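Local coordinates for uncharacterized protein (Jannaschia sp. CCS1, PDB 2PYQ), which is of unknown function but belongs to the DUF2853 family, here a small, largely helical single-chain protein, at residues Ile9-Tyr12 with Ala13-Arg17; Leu28-Lys31 with Val32-Cys36. All coordinates share one frame; numbering follows the deposited sequence.

Interaction 1. Residues Ile9-Tyr12 with Ala13-Arg17; sequences IAQY and ADDLR
Q11 and D15 sit one turn apart on helix 4-18, an amphipathic alpha-helix, and are joined by an i to i+4 side-chain hydrogen bond that runs alongside the main-chain bonds. Q11 NE2 donates to D15 OD1 at 2.9 Å. The bond is bent, with an N-H...O angle of 144°, and the two ends use their planes differently: the oxygen lies in the amide plane of Q11, whereas the donor comes from above the carboxylate of D15, the two planes being 66° apart. Q11 gets there because its CG is anti to the backbone N (chi1 -172°) and the chain then bends at chi2, which swings the amide along the helix toward its C-terminal end. The other carboxylate oxygen, D15 OD2, is hydrogen-bonded to Y87, so this buried acid is gripped at both oxygens and its rotation is probably fixed. D14 turns instead to N18, through OD1.

Main-chain bonds give the regular alpha-helical frame. A13 N reaches I9 O at 2.9 Å, and D14 N reaches A10 O at 3.0 Å; D15 N and Q11 O form the next bond in the series, and L16 N follows with Y12 O at 3.0 Å.

Apolar contacts are made mainly outward. The Y12 ring meets that of Y95 at an inclined angle, and its side chain also touches A97 and V98 of helix 96-106, while I9 and A13 touch M26 of helix 26-36. Within the turn, L16 folds back over the carbonyl of Y12, its CG lying 3.5 Å from Y12 O.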
loop_
_atom_site.group_PDB
_atom_site.type_symbol
_atom_site.label_atom_id
_atom_site.label_comp_id
_atom_site.label_asym_id
_atom_site.label_seq_id
_atom_site.Cartn_x
_atom_site.Cartn_y
_atom_site.Cartn_z
ATOM N N ILE A 9 6.495 8.676 5.694
ATOM C CA ILE A 9 5.951 7.728 6.659
ATOM C C ILE A 9 4.852 8.401 7.524
ATOM O O ILE A 9 3.827 7.793 7.768
ATOM C CB ILE A 9 7.027 7.075 7.548
ATOM C CG1 ILE A 9 7.891 6.139 6.700
ATOM C CG2 ILE A 9 6.383 6.221 8.666
ATOM C CD1 ILE A 9 9.114 5.678 7.371
ATOM N N ALA A 10 5.080 9.648 7.944
ATOM C CA ALA A 10 4.077 10.438 8.698
ATOM C C ALA A 10 2.805 10.609 7.889
ATOM O O ALA A 10 1.694 10.462 8.423
ATOM C CB ALA A 10 4.643 11.789 9.102
ATOM N N GLN A 11 2.948 10.910 6.593
ATOM C CA GLN A 11 1.800 11.030 5.699
ATOM C C GLN A 11 1.067 9.690 5.545
ATOM O O GLN A 11 -0.163 9.644 5.591
ATOM C CB GLN A 11 2.201 11.553 4.318
ATOM C CG GLN A 11 0.997 11.866 3.411
ATOM C CD GLN A 11 0.060 12.894 4.016
ATOM O OE1 GLN A 11 0.506 13.976 4.452
ATOM N NE2 GLN A 11 -1.235 12.577 4.088
ATOM N N TYR A 12 1.833 8.607 5.362
ATOM C CA TYR A 12 1.211 7.270 5.251
ATOM C C TYR A 12 0.389 6.927 6.506
ATOM O O TYR A 12 -0.705 6.407 6.398
ATOM C CB TYR A 12 2.257 6.167 5.061
ATOM C CG TYR A 12 3.169 6.312 3.863
ATOM C CD1 TYR A 12 2.804 7.060 2.729
ATOM C CD2 TYR A 12 4.393 5.625 3.830
ATOM C CE1 TYR A 12 3.659 7.163 1.627
ATOM C CE2 TYR A 12 5.226 5.714 2.746
ATOM C CZ TYR A 12 4.858 6.471 1.647
ATOM O OH TYR A 12 5.676 6.556 0.567
ATOM N N ALA A 13 0.972 7.190 7.686
ATOM C CA ALA A 13 0.314 6.950 8.967
ATOM C C ALA A 13 -0.980 7.782 9.092
ATOM O O ALA A 13 -2.025 7.273 9.525
ATOM C CB ALA A 13 1.231 7.243 10.131
ATOM N N ASP A 14 -0.911 9.054 8.673
ATOM C CA ASP A 14 -2.058 9.949 8.701
ATOM C C ASP A 14 -3.169 9.445 7.766
ATOM O O ASP A 14 -4.338 9.405 8.171
ATOM C CB ASP A 14 -1.606 11.388 8.380
ATOM C CG ASP A 14 -2.618 12.448 8.843
ATOM O OD1 ASP A 14 -3.742 12.483 8.307
ATOM O OD2 ASP A 14 -2.283 13.262 9.760
ATOM N N ASP A 15 -2.829 9.045 6.546
ATOM C CA ASP A 15 -3.781 8.453 5.588
ATOM C C ASP A 15 -4.449 7.208 6.176
ATOM O O ASP A 15 -5.669 7.057 6.102
ATOM C CB ASP A 15 -3.132 8.068 4.252
ATOM C CG ASP A 15 -2.871 9.243 3.326
ATOM O OD1 ASP A 15 -3.076 10.420 3.736
ATOM O OD2 ASP A 15 -2.472 8.962 2.165
ATOM N N LEU A 16 -3.650 6.320 6.767
ATOM C CA LEU A 16 -4.212 5.075 7.351
ATOM C C LEU A 16 -5.240 5.400 8.447
ATOM O O LEU A 16 -6.336 4.871 8.415
ATOM C CB LEU A 16 -3.130 4.165 7.867
ATOM C CG LEU A 16 -2.416 3.429 6.736
ATOM C CD1 LEU A 16 -1.063 2.915 7.250
ATOM C CD2 LEU A 16 -3.258 2.292 6.149
ATOM N N ARG A 17 -4.896 6.308 9.357
ATOM C CA ARG A 17 -5.801 6.662 10.441
ATOM C C ARG A 17 -7.000 7.477 9.977
ATOM O O ARG A 17 -8.157 7.102 10.226
ATOM C CB ARG A 17 -5.053 7.369 11.583
ATOM C CG ARG A 17 -5.940 7.666 12.823
ATOM C CD ARG A 17 -5.124 8.044 14.073
ATOM N NE ARG A 17 -4.465 6.889 14.718
ATOM C CZ ARG A 17 -4.996 6.100 15.665
ATOM N NH1 ARG A 17 -6.236 6.260 16.102
ATOM N NH2 ARG A 17 -4.253 5.090 16.174
#

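Interaction 2. Residues Leu28-Lys31 with Val32-Cys36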
loop_
_atom_site.group_PDB
_atom_site.type_symbol
_atom_site.label_atom_id
_atom_site.label_comp_id
_atom_site.label_asym_id
_atom_site.label_seq_id
_atom_site.Cartn_x
_atom_site.Cartn_y
_atom_site.Cartn_z
ATOM N N LEU A 28 5.176 -2.346 11.199
ATOM C CA LEU A 28 4.880 -2.922 9.883
ATOM C C LEU A 28 4.997 -1.882 8.777
ATOM O O LEU A 28 5.569 -2.164 7.715
ATOM C CB LEU A 28 3.492 -3.562 9.870
ATOM C CG LEU A 28 3.060 -4.228 8.563
ATOM C CD1 LEU A 28 4.034 -5.325 8.150
ATOM C CD2 LEU A 28 1.620 -4.705 8.666
ATOM N N LEU A 29 4.404 -0.714 8.996
ATOM C CA LEU A 29 4.450 0.363 8.008
ATOM C C LEU A 29 5.888 0.705 7.610
ATOM O O LEU A 29 6.162 0.891 6.432
ATOM C CB LEU A 29 3.716 1.620 8.519
ATOM C CG LEU A 29 3.594 2.785 7.527
ATOM C CD1 LEU A 29 2.901 2.389 6.170
ATOM C CD2 LEU A 29 2.829 3.924 8.228
ATOM N N GLU A 30 6.789 0.750 8.574
ATOM C CA GLU A 30 8.220 0.985 8.268
ATOM C C GLU A 30 8.831 -0.132 7.380
ATOM O O GLU A 30 9.554 0.177 6.422
ATOM C CB GLU A 30 9.042 1.181 9.561
ATOM C CG GLU A 30 10.547 1.324 9.363
ATOM C CD GLU A 30 10.912 2.477 8.446
ATOM O OE1 GLU A 30 10.594 3.596 8.850
ATOM O OE2 GLU A 30 11.513 2.278 7.349
ATOM N N LYS A 31 8.496 -1.389 7.671
ATOM C CA LYS A 31 8.978 -2.548 6.892
ATOM C C LYS A 31 8.450 -2.490 5.458
ATOM O O LYS A 31 9.183 -2.779 4.509
ATOM C CB LYS A 31 8.564 -3.851 7.587
ATOM C CG LYS A 31 9.180 -4.009 8.963
ATOM C CD LYS A 31 8.609 -5.152 9.759
ATOM C CE LYS A 31 9.022 -5.060 11.227
ATOM N NZ LYS A 31 8.395 -6.107 12.064
ATOM N N VAL A 32 7.161 -2.153 5.310
ATOM C CA VAL A 32 6.536 -2.004 3.977
ATOM C C VAL A 32 7.201 -0.865 3.184
ATOM O O VAL A 32 7.462 -0.991 1.992
ATOM C CB VAL A 32 4.984 -1.767 4.082
ATOM C CG1 VAL A 32 4.392 -1.467 2.713
ATOM C CG2 VAL A 32 4.332 -2.979 4.682
ATOM N N THR A 33 7.477 0.235 3.874
ATOM C CA THR A 33 8.106 1.399 3.264
ATOM C C THR A 33 9.513 1.073 2.775
ATOM O O THR A 33 9.881 1.465 1.664
ATOM C CB THR A 33 8.080 2.592 4.228
ATOM O OG1 THR A 33 6.702 2.906 4.519
ATOM C CG2 THR A 33 8.768 3.809 3.614
ATOM N N LYS A 34 10.283 0.339 3.584
ATOM C CA LYS A 34 11.615 -0.114 3.162
ATOM C C LYS A 34 11.524 -0.892 1.849
ATOM O O LYS A 34 12.304 -0.619 0.910
ATOM C CB LYS A 34 12.305 -0.961 4.234
ATOM C CG LYS A 34 12.869 -0.170 5.383
ATOM C CD LYS A 34 13.903 -0.994 6.144
ATOM C CE LYS A 34 14.629 -0.202 7.239
ATOM N NZ LYS A 34 13.692 0.169 8.381
ATOM N N GLY A 35 10.565 -1.800 1.759
ATOM C CA GLY A 35 10.364 -2.610 0.562
ATOM C C GLY A 35 9.978 -1.866 -0.682
ATOM O O GLY A 35 10.312 -2.308 -1.785
ATOM N N CYS A 36 9.286 -0.733 -0.514
ATOM C CA CYS A 36 8.900 0.135 -1.655
ATOM C C CYS A 36 10.082 0.879 -2.257
ATOM O O CYS A 36 10.048 1.137 -3.467
ATOM C CB CYS A 36 7.793 1.109 -1.253
ATOM S SG CYS A 36 6.266 0.233 -0.939
#
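Helix 26-36 carries this contact in its last two turns, where i to i+4 pairs line up on different sides of the helix: E30 with K34, L29 with T33 and L28 with V32. The first is a salt bridge. K34 NZ donates to E30 OE2 at 3.2 Å, approaching from above the carboxylate plane, 44° out of it. Both chains curl to meet: E30 places CG anti to its main-chain nitrogen (chi1 176°) and bends at chi2, while K34 runs extended until chi4 turns the ammonium back. The lysine stem packs as well, K34 CG lying 3.4 Å from the same OE2. An alanine in place of E30 would remove the carboxylate and is likely to leave the K34 ammonium without its mate on this turn and freer to swing away.

T33 pairs with the main chain. Its hydroxyl donates to L29 O at 2.8 Å from above the carbonyl plane, and T33 N reaches that oxygen at 3.0 Å from the opposite face, so one carbonyl is held by two donors of a single residue.

On the buried side, L28 CD1 meets V32 CG2 at 4.2 Å, and this branch of V32 also rests 3.4 Å from L28 O. Y101 and K105 of helix 96-106 touch L28, and Y100 touches V32. K31 sends its extended chain elsewhere, to a salt bridge with the C-terminal carboxylate of G114.

The helix thus divides its chemistry by side: L28 and V32 face helix 96-106 and Y113, L29 faces helix 4-18, and the two lysines find separate carboxylates. For T33, bonding to L29 O satisfies the hydroxyl's donor within the helix, where it lies against I9 and Y12 of helix 4-18.

How the interactions relate
From the N terminus, interaction 1 comes first, within helix 4-18, and interaction 2 follows within helix 26-36, the next helix in the chain. Each joins adjoining segments of one helix, so neither closes a loop; they stand in series, neither nesting nor crossing. Their centres are about 13 Å apart, yet side chains pack between the two helices. Y12 CD2 comes within 3.6 Å of T33 OG1, and L29 CD2 packs at 3.8 Å from A13 N and 3.9 Å from Y12 CB. Helix 96-106 borders both, taking Y12 and L16 from interaction 1 and L28 and V32 from interaction 2, with Y101 touched by L16 as well as L28, tying three helices together.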